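Long-range contacts in clostripain-related protein (Bacteroides thetaiotaomicron, PDB 6N9J), which is a secreted cysteine protease of the C11 (clostripain) family that probably cleaves peptide bonds, captured here with a covalent peptide inhibitor: residues L14-G19 / N91-A96; N21-F26 / V108-G113; M38-D43 / V196-F201; N46-Y51 / I61-D66. All coordinates share one frame; numbering follows the deposited sequence.

Three of the contacts include strands of one mixed sheet, and contact 3 packs on it; all four are largely buried, with exposed serines at the margins of contacts 2 and 3. Contact 1 is apolar, joining strand 9-18 to helix 86-99, whereas contact 3, also apolar, covers the other face of that sheet, where the chain leaves helix 24-37 and meets helix 193-200. Contact 4 lies within the sheet and relies on backbone bonds, an arginine and a water. Contact 2 stands at the ends of strands 9-18 and 105-110, beside the bound peptide, and alone has a histidine bond. Contacts 1 and 2 share neighbouring strands, contacts 1 and 4 likewise, and Lys65 ties contact 4 to contact 3.

Contact 1 (L14-G19 / N91-A96); sequences LVYIAG and NVFTTA
Leu14 and Tyr16 of strand 9-18 meet Val92, Phe93 and Ala96 of helix 86-99, a helix-on-sheet layer of the alpha/beta sandwich that clan CD peptidases share. The strand and helix segments run nearly antiparallel, at 158°, with their axes 10.8 Å apart, so the gap is filled by side chains alone. Leu14 and Tyr16 stand two residues apart on the same face of the strand, and both point at the helix. In Leu14 a chi1 of 171° carries CG toward the helix, opposite the backbone N, and the second torsion leaves CD2 as the methyl that touches it. This one methyl comes to the edge of the Phe93 ring, near its plane, 3.8 Å from Phe93 CD1, and it also touches Ala96 CB at 4.4 Å. The Phe93 side chain turns back toward the strand and crosses those of Leu14 and Tyr16 at about a right angle, CE1 meeting both Leu14 CD2 and Tyr16 CD2. Its contact with Tyr16 is neither a stack nor an edge-to-face pair: the centroids are 6.0 Å apart and the planes inclined at 66°. Val92 brings CB and CG1 obliquely to Tyr16 CE2. The phenol oxygen lies beyond this apolar patch and is hydrogen-bonded to the carbonyl of Ser83, which settles the one polar atom among these side chains. Around the patch, Leu49 and Tyr51 of the adjacent strand 46-53 pack on Ala96 and Val92, while Phe109 lies against Phe93. Between strand and helix, the closest approach to Tyr16 is Val92 CG1, 3.8 Å from Tyr16 CE2.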
loop_
_atom_site.group_PDB
_atom_site.type_symbol
_atom_site.label_atom_id
_atom_site.label_comp_id
_atom_site.label_asym_id
_atom_site.label_seq_id
_atom_site.Cartn_x
_atom_site.Cartn_y
_atom_site.Cartn_z
ATOM N N LEU A 14 0.844 8.610 11.237
ATOM C CA LEU A 14 -0.558 8.841 10.962
ATOM C C LEU A 14 -1.200 7.632 10.268
ATOM O O LEU A 14 -0.727 7.194 9.215
ATOM C CB LEU A 14 -0.727 10.090 10.088
ATOM C CG LEU A 14 -2.135 10.337 9.526
ATOM C CD1 LEU A 14 -3.124 10.625 10.673
ATOM C CD2 LEU A 14 -2.124 11.489 8.533
ATOM N N VAL A 15 -2.264 7.087 10.853
ATOM C CA VAL A 15 -3.069 6.096 10.139
ATOM C C VAL A 15 -4.261 6.786 9.483
ATOM O O VAL A 15 -5.135 7.336 10.176
ATOM C CB VAL A 15 -3.579 4.984 11.055
ATOM C CG1 VAL A 15 -4.352 3.938 10.223
ATOM C CG2 VAL A 15 -2.433 4.353 11.787
ATOM N N TYR A 16 -4.286 6.771 8.154
ATOM C CA TYR A 16 -5.271 7.542 7.398
ATOM C C TYR A 16 -6.347 6.625 6.827
ATOM O O TYR A 16 -6.108 5.892 5.857
ATOM C CB TYR A 16 -4.590 8.320 6.270
ATOM C CG TYR A 16 -5.460 9.365 5.609
ATOM C CD1 TYR A 16 -6.495 9.004 4.735
ATOM C CD2 TYR A 16 -5.242 10.710 5.842
ATOM C CE1 TYR A 16 -7.302 9.971 4.137
ATOM C CE2 TYR A 16 -6.033 11.682 5.252
ATOM C CZ TYR A 16 -7.056 11.312 4.389
ATOM O OH TYR A 16 -7.826 12.296 3.806
ATOM N N ILE A 17 -7.532 6.675 7.425
ATOM C CA ILE A 17 -8.589 5.735 7.072
ATOM C C ILE A 17 -9.687 6.371 6.232
ATOM O O ILE A 17 -10.596 6.998 6.772
ATOM C CB ILE A 17 -9.227 5.121 8.331
ATOM C CG1 ILE A 17 -8.155 4.391 9.136
ATOM C CG2 ILE A 17 -10.378 4.170 7.953
ATOM C CD1 ILE A 17 -8.623 3.945 10.511
ATOM N N ALA A 18 -9.584 6.214 4.914
ATOM C CA ALA A 18 -10.674 6.579 4.020
ATOM C C ALA A 18 -11.626 5.390 3.915
ATOM O O ALA A 18 -11.480 4.522 3.051
ATOM C CB ALA A 18 -10.149 6.989 2.655
ATOM N N GLY A 19 -12.591 5.339 4.826
ATOM C CA GLY A 19 -13.450 4.177 4.924
ATOM C C GLY A 19 -14.922 4.439 4.658
ATOM O O GLY A 19 -15.764 3.652 5.081
ATOM N N ASN A 91 -5.296 19.174 4.329
ATOM C CA ASN A 91 -5.678 19.776 5.607
ATOM C C ASN A 91 -5.447 18.808 6.769
ATOM O O ASN A 91 -4.925 19.197 7.826
ATOM C CB ASN A 91 -7.140 20.232 5.573
ATOM C CG ASN A 91 -7.593 20.874 6.887
ATOM O OD1 ASN A 91 -8.267 20.238 7.701
ATOM N ND2 ASN A 91 -7.230 22.139 7.094
ATOM N N VAL A 92 -5.820 17.544 6.570
ATOM C CA VAL A 92 -5.574 16.528 7.585
ATOM C C VAL A 92 -4.086 16.430 7.890
ATOM O O VAL A 92 -3.692 16.430 9.055
ATOM C CB VAL A 92 -6.089 15.145 7.151
ATOM C CG1 VAL A 92 -5.670 14.080 8.162
ATOM C CG2 VAL A 92 -7.595 15.172 6.978
ATOM N N PHE A 93 -3.269 16.339 6.837
ATOM C CA PHE A 93 -1.811 16.260 6.968
ATOM C C PHE A 93 -1.230 17.442 7.728
ATOM O O PHE A 93 -0.458 17.273 8.656
ATOM C CB PHE A 93 -1.134 16.216 5.594
ATOM C CG PHE A 93 -1.247 14.892 4.881
ATOM C CD1 PHE A 93 -1.663 13.755 5.546
ATOM C CD2 PHE A 93 -0.907 14.791 3.537
ATOM C CE1 PHE A 93 -1.757 12.542 4.883
ATOM C CE2 PHE A 93 -1.008 13.577 2.865
ATOM C CZ PHE A 93 -1.428 12.451 3.548
ATOM N N THR A 94 -1.578 18.641 7.278
ATOM C CA THR A 94 -1.037 19.871 7.822
ATOM C C THR A 94 -1.308 19.959 9.318
ATOM O O THR A 94 -0.421 20.285 10.098
ATOM C CB THR A 94 -1.631 21.092 7.106
ATOM O OG1 THR A 94 -1.212 21.077 5.734
ATOM C CG2 THR A 94 -1.161 22.381 7.752
ATOM N N THR A 95 -2.532 19.631 9.708
ATOM C CA THR A 95 -2.932 19.632 11.110
ATOM C C THR A 95 -2.189 18.576 11.919
ATOM O O THR A 95 -1.681 18.853 13.006
ATOM C CB THR A 95 -4.451 19.383 11.253
ATOM O OG1 THR A 95 -5.174 20.380 10.528
ATOM C CG2 THR A 95 -4.867 19.423 12.705
ATOM N N ALA A 96 -2.146 17.360 11.384
ATOM C CA ALA A 96 -1.562 16.230 12.089
ATOM C C ALA A 96 -0.090 16.451 12.445
ATOM O O ALA A 96 0.325 16.213 13.578
ATOM C CB ALA A 96 -1.706 14.967 11.255
#

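Contact 2 (N21-F26 / V108-G113); sequences NSLSRF and VFWSHG
Leu23 faces Ser111 with their CA atoms 7.3 Å apart, where the end of strand 105-110 passes a type I turn, Asn21 to Ser24, that leads into helix 24-37. Asn21 caps this turn: its OD1 accepts from Leu23 N at 2.8 Å, in the carbonyl plane, while its ND2 is held by the carbonyls of Ala18 and Gln129. His112 is the centre of the side-chain contact. Its NE2 donates to Ser22 OG at 2.8 Å, the hydroxyl lying in the ring plane, and Leu23 covers one face, CD1 sitting 3.8 Å from the ring centroid and nearly on its normal in a CH-pi contact. Asn21 CG approaches the ring edge, 3.7 Å from His112 CD2. The outer edge of the Trp110 indole meets Leu23 and Phe26, with Phe26 CB 3.8 Å from Trp110 CZ2; the indole NE1 is bonded to Asp30. An alanine in place of His112 would probably leave Ser22 OG without this donor and uncover the Leu23 methyl. His112-Gly113 at the strand end is consistent with the His-Gly motif of clan CD, so His112 is probably the catalytic histidine. The bound peptide lies against Leu23 and Trp110 and bonds to the backbone of Gly113. The in-plane bond to Ser22 and the Leu23 methyl over one face would limit rotation of the imidazole beside it.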
loop_
_atom_site.group_PDB
_atom_site.type_symbol
_atom_site.label_atom_id
_atom_site.label_comp_id
_atom_site.label_asym_id
_atom_site.label_seq_id
_atom_site.Cartn_x
_atom_site.Cartn_y
_atom_site.Cartn_z
ATOM N N ASN A 21 -17.148 3.737 2.360
ATOM C CA ASN A 21 -17.176 2.816 1.243
ATOM C C ASN A 21 -17.434 1.436 1.819
ATOM O O ASN A 21 -17.659 1.308 3.027
ATOM C CB ASN A 21 -15.856 2.852 0.463
ATOM C CG ASN A 21 -14.644 2.571 1.347
ATOM O OD1 ASN A 21 -14.629 1.606 2.121
ATOM N ND2 ASN A 21 -13.614 3.409 1.226
ATOM N N SER A 22 -17.341 0.406 0.983
ATOM C CA SER A 22 -17.718 -0.942 1.395
ATOM C C SER A 22 -16.895 -1.497 2.568
ATOM O O SER A 22 -17.312 -2.462 3.220
ATOM C CB SER A 22 -17.612 -1.895 0.202
ATOM O OG SER A 22 -16.329 -1.832 -0.398
ATOM N N LEU A 23 -15.736 -0.889 2.832
ATOM C CA LEU A 23 -14.829 -1.390 3.849
ATOM C C LEU A 23 -15.149 -0.848 5.237
ATOM O O LEU A 23 -14.445 -1.158 6.201
ATOM C CB LEU A 23 -13.381 -1.043 3.487
ATOM C CG LEU A 23 -12.882 -1.731 2.212
ATOM C CD1 LEU A 23 -11.469 -1.308 1.900
ATOM C CD2 LEU A 23 -12.977 -3.244 2.357
ATOM N N SER A 24 -16.213 -0.053 5.339
ATOM C CA SER A 24 -16.516 0.655 6.588
ATOM C C SER A 24 -16.600 -0.286 7.783
ATOM O O SER A 24 -16.291 0.107 8.910
ATOM C CB SER A 24 -17.815 1.431 6.465
ATOM O OG SER A 24 -18.881 0.547 6.188
ATOM N N ARG A 25 -17.006 -1.529 7.523
ATOM C CA ARG A 25 -17.198 -2.532 8.570
ATOM C C ARG A 25 -15.887 -3.047 9.194
ATOM O O ARG A 25 -15.923 -3.737 10.213
ATOM C CB ARG A 25 -17.991 -3.726 8.020
ATOM C CG ARG A 25 -17.142 -4.719 7.245
ATOM C CD ARG A 25 -17.931 -5.973 6.878
ATOM N NE ARG A 25 -18.795 -5.761 5.717
ATOM C CZ ARG A 25 -19.693 -6.639 5.273
ATOM N NH1 ARG A 25 -19.862 -7.802 5.893
ATOM N NH2 ARG A 25 -20.425 -6.351 4.204
ATOM N N PHE A 26 -14.744 -2.738 8.585
ATOM C CA PHE A 26 -13.463 -3.198 9.126
ATOM C C PHE A 26 -12.755 -2.136 9.980
ATOM O O PHE A 26 -11.919 -2.467 10.821
ATOM C CB PHE A 26 -12.518 -3.631 8.004
ATOM C CG PHE A 26 -13.032 -4.768 7.173
ATOM C CD1 PHE A 26 -13.131 -6.047 7.708
ATOM C CD2 PHE A 26 -13.392 -4.567 5.844
ATOM C CE1 PHE A 26 -13.607 -7.104 6.941
ATOM C CE2 PHE A 26 -13.860 -5.612 5.077
ATOM C CZ PHE A 26 -13.967 -6.889 5.625
ATOM N N VAL A 108 0.134 5.422 7.139
ATOM C CA VAL A 108 -0.571 4.245 6.630
ATOM C C VAL A 108 -1.794 4.696 5.842
ATOM O O VAL A 108 -2.647 5.422 6.382
ATOM C CB VAL A 108 -1.018 3.302 7.765
ATOM C CG1 VAL A 108 -1.624 2.031 7.199
ATOM C CG2 VAL A 108 0.151 2.984 8.692
ATOM N N PHE A 109 -1.872 4.311 4.569
ATOM C CA PHE A 109 -3.051 4.633 3.767
ATOM C C PHE A 109 -3.980 3.442 3.734
ATOM O O PHE A 109 -3.679 2.451 3.099
ATOM C CB PHE A 109 -2.664 5.047 2.353
ATOM C CG PHE A 109 -1.984 6.379 2.289
ATOM C CD1 PHE A 109 -2.690 7.539 2.546
ATOM C CD2 PHE A 109 -0.635 6.470 1.991
ATOM C CE1 PHE A 109 -2.060 8.769 2.505
ATOM C CE2 PHE A 109 -0.002 7.693 1.942
ATOM C CZ PHE A 109 -0.711 8.842 2.200
ATOM N N TRP A 110 -5.108 3.572 4.431
ATOM C CA TRP A 110 -6.091 2.507 4.621
ATOM C C TRP A 110 -7.334 2.761 3.772
ATOM O O TRP A 110 -8.104 3.681 4.058
ATOM C CB TRP A 110 -6.447 2.449 6.109
ATOM C CG TRP A 110 -7.290 1.314 6.661
ATOM C CD1 TRP A 110 -6.885 0.376 7.572
ATOM C CD2 TRP A 110 -8.686 1.065 6.431
ATOM N NE1 TRP A 110 -7.924 -0.460 7.894
ATOM C CE2 TRP A 110 -9.042 -0.059 7.212
ATOM C CE3 TRP A 110 -9.665 1.664 5.623
ATOM C CZ2 TRP A 110 -10.330 -0.586 7.218
ATOM C CZ3 TRP A 110 -10.947 1.129 5.622
ATOM C CH2 TRP A 110 -11.265 0.015 6.411
ATOM N N SER A 111 -7.537 1.950 2.735
ATOM C CA SER A 111 -8.703 2.082 1.860
ATOM C C SER A 111 -8.695 1.035 0.762
ATOM O O SER A 111 -7.933 0.063 0.805
ATOM C CB SER A 111 -8.756 3.467 1.208
ATOM O OG SER A 111 -10.057 3.763 0.749
ATOM N N HIS A 112 -9.565 1.253 -0.223
ATOM C CA HIS A 112 -9.474 0.586 -1.512
ATOM C C HIS A 112 -8.247 1.093 -2.277
ATOM O O HIS A 112 -7.767 2.203 -2.037
ATOM C CB HIS A 112 -10.745 0.830 -2.341
ATOM C CG HIS A 112 -11.925 0.031 -1.887
ATOM N ND1 HIS A 112 -12.029 -1.328 -2.098
ATOM C CD2 HIS A 112 -13.053 0.396 -1.230
ATOM C CE1 HIS A 112 -13.169 -1.763 -1.596
ATOM N NE2 HIS A 112 -13.812 -0.736 -1.065
ATOM N N GLY A 113 -7.757 0.278 -3.207
ATOM C CA GLY A 113 -6.625 0.641 -4.040
ATOM C C GLY A 113 -6.689 -0.098 -5.362
ATOM O O GLY A 113 -7.295 -1.171 -5.452
#

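Contact 3 (M38-D43 / V196-F201); sequences MQSVDD and VVPALF
Val41 is the hub of the apolar contacts between the loop that follows helix 24-37 and the last turns of helix 193-200. Its two methyls divide the work. With CG1 anti to the backbone N (chi1 -178°), that branch reaches Phe201 CD2 at 3.9 Å, while CG2 turns into the notch between Val197 and Pro198, 3.9 Å from Val197 CG1 and 3.8 Å from Pro198 CA. Both Val197 and Phe201 meet the valine at about a right angle. Met38 reaches the same methyl of Val197 by a roundabout route: its CB points away from the helix, but the chain bends at chi2 and chi3 and brings SD back to 4.1 Å from Val197 CG1. At the rim, Ser40 sets its CB against the proline ring, 4.0 Å from Pro198 CG.

Polar bonds serve each segment separately. Val41 N donates to Met38 O at 3.0 Å, closing the short 3-10 turn, and the carbonyls of Met38 and Val41 both receive Lys65 NZ of strand 59-65. On the helix side Pro198 has no N-H to give to the preceding turn, which marks a kink; beyond it Leu200 N bonds to Val196 O and Phe201 N to Pro198 O, three residues back, and Leu200 O accepts from Arg11.

On the sheet side of the contact, Met38 and Phe201 rest on Leu48, and Leu200 and Phe201 on Val13. The arrangement thus belongs to the helical layer of an alpha/beta sandwich: a helix-to-strand connection packed beside a neighbouring helix, both laid on one face of the central sheet.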
loop_
_atom_site.group_PDB
_atom_site.type_symbol
_atom_site.label_atom_id
_atom_site.label_comp_id
_atom_site.label_asym_id
_atom_site.label_seq_id
_atom_site.Cartn_x
_atom_site.Cartn_y
_atom_site.Cartn_z
ATOM N N MET A 38 -0.930 -0.170 21.384
ATOM C CA MET A 38 -0.267 0.923 22.094
ATOM C C MET A 38 0.310 0.491 23.449
ATOM O O MET A 38 1.111 1.215 24.046
ATOM C CB MET A 38 -1.225 2.103 22.275
ATOM C CG MET A 38 -1.473 2.897 20.988
ATOM S SD MET A 38 0.028 3.615 20.322
ATOM C CE MET A 38 0.537 4.678 21.677
ATOM N N GLN A 39 -0.068 -0.696 23.919
ATOM C CA GLN A 39 0.427 -1.201 25.196
ATOM C C GLN A 39 1.937 -1.438 25.181
ATOM O O GLN A 39 2.608 -1.264 26.197
ATOM C CB GLN A 39 -0.305 -2.490 25.584
ATOM C CG GLN A 39 -1.791 -2.290 25.878
ATOM C CD GLN A 39 -2.036 -1.440 27.122
ATOM O OE1 GLN A 39 -1.121 -1.199 27.914
ATOM N NE2 GLN A 39 -3.273 -0.981 27.295
ATOM N N SER A 40 2.474 -1.820 24.029
ATOM C CA SER A 40 3.904 -2.066 23.913
ATOM C C SER A 40 4.635 -0.828 23.406
ATOM O O SER A 40 5.817 -0.890 23.080
ATOM C CB SER A 40 4.169 -3.241 22.975
ATOM O OG SER A 40 3.301 -4.322 23.262
ATOM N N VAL A 41 3.922 0.289 23.315
ATOM C CA VAL A 41 4.507 1.527 22.810
ATOM C C VAL A 41 4.582 2.580 23.909
ATOM O O VAL A 41 3.618 2.781 24.638
ATOM C CB VAL A 41 3.699 2.104 21.630
ATOM C CG1 VAL A 41 4.373 3.369 21.096
ATOM C CG2 VAL A 41 3.538 1.073 20.512
ATOM N N ASP A 42 5.729 3.244 24.025
ATOM C CA ASP A 42 5.899 4.360 24.949
ATOM C C ASP A 42 5.434 5.665 24.294
ATOM O O ASP A 42 6.149 6.237 23.472
ATOM C CB ASP A 42 7.364 4.465 25.386
ATOM C CG ASP A 42 7.608 5.583 26.406
ATOM O OD1 ASP A 42 6.632 6.143 26.961
ATOM O OD2 ASP A 42 8.797 5.882 26.671
ATOM N N ASP A 43 4.246 6.134 24.675
ATOM C CA ASP A 43 3.641 7.326 24.071
ATOM C C ASP A 43 4.309 8.645 24.506
ATOM O O ASP A 43 3.884 9.725 24.090
ATOM C CB ASP A 43 2.134 7.378 24.384
ATOM C CG ASP A 43 1.837 7.312 25.881
ATOM O OD1 ASP A 43 2.521 6.546 26.592
ATOM O OD2 ASP A 43 0.925 8.031 26.348
ATOM N N VAL A 196 1.368 -4.777 14.321
ATOM C CA VAL A 196 1.927 -3.804 13.385
ATOM C C VAL A 196 2.199 -2.444 14.061
ATOM O O VAL A 196 3.199 -1.790 13.751
ATOM C CB VAL A 196 1.006 -3.611 12.159
ATOM C CG1 VAL A 196 1.361 -2.327 11.405
ATOM C CG2 VAL A 196 1.111 -4.818 11.229
ATOM N N VAL A 197 1.349 -2.031 15.005
ATOM C CA VAL A 197 1.514 -0.711 15.652
ATOM C C VAL A 197 2.863 -0.559 16.373
ATOM O O VAL A 197 3.536 0.447 16.171
ATOM C CB VAL A 197 0.351 -0.388 16.645
ATOM C CG1 VAL A 197 0.808 0.561 17.776
ATOM C CG2 VAL A 197 -0.820 0.219 15.896
ATOM N N PRO A 198 3.272 -1.544 17.199
ATOM C CA PRO A 198 4.622 -1.365 17.748
ATOM C C PRO A 198 5.714 -1.363 16.664
ATOM O O PRO A 198 6.723 -0.676 16.818
ATOM C CB PRO A 198 4.788 -2.570 18.689
ATOM C CG PRO A 198 3.391 -3.009 19.008
ATOM C CD PRO A 198 2.610 -2.742 17.751
ATOM N N ALA A 199 5.506 -2.095 15.573
ATOM C CA ALA A 199 6.496 -2.122 14.492
ATOM C C ALA A 199 6.553 -0.778 13.755
ATOM O O ALA A 199 7.597 -0.401 13.228
ATOM C CB ALA A 199 6.197 -3.268 13.510
ATOM N N LEU A 200 5.437 -0.050 13.738
ATOM C CA LEU A 200 5.406 1.295 13.147
ATOM C C LEU A 200 6.386 2.251 13.855
ATOM O O LEU A 200 6.817 3.257 13.274
ATOM C CB LEU A 200 3.997 1.896 13.220
ATOM C CG LEU A 200 2.742 1.277 12.599
ATOM C CD1 LEU A 200 1.517 2.086 13.067
ATOM C CD2 LEU A 200 2.826 1.269 11.085
ATOM N N PHE A 201 6.718 1.936 15.109
ATOM C CA PHE A 201 7.567 2.800 15.924
ATOM C C PHE A 201 8.897 2.139 16.247
ATOM O O PHE A 201 9.642 2.623 17.099
ATOM C CB PHE A 201 6.856 3.194 17.234
ATOM C CG PHE A 201 5.557 3.920 17.019
ATOM C CD1 PHE A 201 5.544 5.260 16.672
ATOM C CD2 PHE A 201 4.342 3.261 17.163
ATOM C CE1 PHE A 201 4.342 5.931 16.476
ATOM C CE2 PHE A 201 3.134 3.922 16.955
ATOM C CZ PHE A 201 3.135 5.258 16.611
#

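Contact 4 (N46-Y51 / I61-D66)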
loop_
_atom_site.group_PDB
_atom_site.type_symbol
_atom_site.label_atom_id
_atom_site.label_comp_id
_atom_site.label_asym_id
_atom_site.label_seq_id
_atom_site.Cartn_x
_atom_site.Cartn_y
_atom_site.Cartn_z
ATOM N N ASN A 46 6.407 8.709 21.161
ATOM C CA ASN A 46 5.790 8.178 19.953
ATOM C C ASN A 46 4.337 8.614 19.822
ATOM O O ASN A 46 3.544 8.439 20.749
ATOM C CB ASN A 46 5.887 6.653 19.945
ATOM C CG ASN A 46 7.325 6.154 20.032
ATOM O OD1 ASN A 46 8.165 6.511 19.210
ATOM N ND2 ASN A 46 7.612 5.329 21.038
ATOM N N ASN A 47 3.991 9.193 18.673
ATOM C CA ASN A 47 2.630 9.661 18.436
ATOM C C ASN A 47 1.896 8.848 17.366
ATOM O O ASN A 47 2.225 8.915 16.187
ATOM C CB ASN A 47 2.638 11.140 18.040
ATOM C CG ASN A 47 3.548 11.980 18.921
ATOM O OD1 ASN A 47 3.259 12.214 20.097
ATOM N ND2 ASN A 47 4.640 12.454 18.350
ATOM N N LEU A 48 0.899 8.080 17.790
ATOM C CA LEU A 48 0.026 7.379 16.858
ATOM C C LEU A 48 -1.251 8.186 16.631
ATOM O O LEU A 48 -2.099 8.274 17.518
ATOM C CB LEU A 48 -0.310 5.977 17.376
ATOM C CG LEU A 48 -1.184 5.126 16.441
ATOM C CD1 LEU A 48 -0.504 4.902 15.088
ATOM C CD2 LEU A 48 -1.500 3.801 17.135
ATOM N N LEU A 49 -1.368 8.782 15.445
ATOM C CA LEU A 49 -2.525 9.582 15.068
ATOM C C LEU A 49 -3.420 8.782 14.119
ATOM O O LEU A 49 -2.940 7.989 13.324
ATOM C CB LEU A 49 -2.087 10.897 14.413
ATOM C CG LEU A 49 -1.672 12.060 15.350
ATOM C CD1 LEU A 49 -0.762 11.654 16.489
ATOM C CD2 LEU A 49 -1.011 13.183 14.562
ATOM N N VAL A 50 -4.728 8.960 14.230
ATOM C CA VAL A 50 -5.654 8.250 13.361
ATOM C C VAL A 50 -6.695 9.225 12.830
ATOM O O VAL A 50 -7.428 9.859 13.616
ATOM C CB VAL A 50 -6.369 7.077 14.089
ATOM C CG1 VAL A 50 -7.225 6.277 13.112
ATOM C CG2 VAL A 50 -5.381 6.166 14.792
ATOM N N TYR A 51 -6.733 9.363 11.506
ATOM C CA TYR A 51 -7.826 10.054 10.832
ATOM C C TYR A 51 -8.838 9.019 10.361
ATOM O O TYR A 51 -8.522 8.157 9.542
ATOM C CB TYR A 51 -7.340 10.884 9.645
ATOM C CG TYR A 51 -8.491 11.400 8.805
ATOM C CD1 TYR A 51 -9.202 12.530 9.190
ATOM C CD2 TYR A 51 -8.884 10.740 7.636
ATOM C CE1 TYR A 51 -10.265 12.999 8.439
ATOM C CE2 TYR A 51 -9.941 11.204 6.875
ATOM C CZ TYR A 51 -10.626 12.331 7.275
ATOM O OH TYR A 51 -11.687 12.794 6.518
ATOM N N ILE A 61 -7.716 11.791 15.642
ATOM C CA ILE A 61 -7.355 11.595 17.047
ATOM C C ILE A 61 -5.910 11.203 17.251
ATOM O O ILE A 61 -5.183 10.872 16.312
ATOM C CB ILE A 61 -8.204 10.504 17.732
ATOM C CG1 ILE A 61 -8.015 9.165 17.027
ATOM C CG2 ILE A 61 -9.661 10.909 17.793
ATOM C CD1 ILE A 61 -8.776 8.028 17.656
ATOM N N ARG A 62 -5.516 11.236 18.510
ATOM C CA ARG A 62 -4.245 10.708 18.956
ATOM C C ARG A 62 -4.511 9.742 20.103
ATOM O O ARG A 62 -5.298 10.047 21.012
ATOM C CB ARG A 62 -3.310 11.833 19.405
ATOM C CG ARG A 62 -2.014 11.341 20.033
ATOM C CD ARG A 62 -1.158 12.487 20.553
ATOM N NE ARG A 62 0.130 12.002 21.036
ATOM C CZ ARG A 62 0.362 11.612 22.286
ATOM N NH1 ARG A 62 -0.611 11.663 23.187
ATOM N NH2 ARG A 62 1.566 11.173 22.632
ATOM N N LEU A 63 -3.857 8.587 20.060
ATOM C CA LEU A 63 -3.999 7.595 21.115
ATOM C C LEU A 63 -2.985 7.849 22.222
ATOM O O LEU A 63 -1.788 7.940 21.973
ATOM C CB LEU A 63 -3.836 6.183 20.545
ATOM C CG LEU A 63 -4.831 5.830 19.433
ATOM C CD1 LEU A 63 -4.643 4.397 18.945
ATOM C CD2 LEU A 63 -6.248 6.042 19.930
ATOM N N ARG A 64 -3.470 7.972 23.451
ATOM C CA ARG A 64 -2.611 8.321 24.571
ATOM C C ARG A 64 -2.859 7.345 25.714
ATOM O O ARG A 64 -3.968 6.845 25.875
ATOM C CB ARG A 64 -2.876 9.764 25.002
ATOM C CG ARG A 64 -1.798 10.386 25.863
ATOM C CD ARG A 64 -2.386 11.007 27.111
ATOM N NE ARG A 64 -3.719 11.561 26.893
ATOM C CZ ARG A 64 -4.594 11.798 27.868
ATOM N NH1 ARG A 64 -5.786 12.300 27.585
ATOM N NH2 ARG A 64 -4.282 11.530 29.133
ATOM N N LYS A 65 -1.833 7.053 26.497
ATOM C CA LYS A 65 -2.009 6.175 27.650
ATOM C C LYS A 65 -2.125 6.953 28.963
ATOM O O LYS A 65 -1.342 7.863 29.243
ATOM C CB LYS A 65 -0.858 5.171 27.743
ATOM C CG LYS A 65 -1.309 3.716 27.701
ATOM C CD LYS A 65 -0.125 2.752 27.733
ATOM C CE LYS A 65 0.848 3.012 26.585
ATOM N NZ LYS A 65 2.066 2.140 26.671
ATOM N N ASP A 66 -3.124 6.587 29.758
ATOM C CA ASP A 66 -3.287 7.119 31.104
ATOM C C ASP A 66 -2.477 6.237 32.049
ATOM O O ASP A 66 -1.464 6.661 32.608
ATOM C CB ASP A 66 -4.772 7.152 31.492
ATOM C CG ASP A 66 -5.039 7.912 32.789
ATOM O OD1 ASP A 66 -4.185 7.895 33.700
ATOM O OD2 ASP A 66 -6.122 8.527 32.896
HETATM O O HOH W 1 0.475 8.372 20.548
#
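Val50 and Ile61 form the hydrogen-bonded pair of this antiparallel contact: Val50 N gives to Ile61 O at 2.9 Å and Ile61 N to Val50 O at 2.8 Å. Leu49 and Arg62 make the next, non-hydrogen-bonded pair, and beyond it Leu63 N reaches Leu48 O at 3.1 Å. The return bond from Leu48 N is not made directly. A water takes it instead, accepting from Leu48 N at 2.8 Å and donating to Leu63 O and to Asn46 O, so the three backbone groups are satisfied although the strands separate here.

The same water lies over one face of the Arg62 guanidinium, off toward its rim. The arginine side chain is extended from CG to NE, and its guanidinium grips one oxygen, Asn47 OD1, side-on with NH2 (3.2 Å) and NE (3.3 Å). The two nitrogens differ in approach: NH2 lies in the amide carbonyl plane on a lone pair, NE is tilted 19° from it, and the amide and guanidinium planes are 56° apart. Asn47 ND2 is held by Thr12 of strand 9-18, so the asparagine bridges both flanking strands. Leu49 CD1 lies against the aliphatic part of the arginine, 3.8 Å from Arg62 CG. A leucine in place of Arg62 would probably leave Asn47 OD1 without either donor, the amide then held through ND2 by Thr12. On the opposite face of the sheet Leu48 CD2 and Leu63 CD1 pack side by side.

This is a beta hairpin whose first strand is also paired in parallel with strand 9-18, extending the parallel core of the sheet with antiparallel strands.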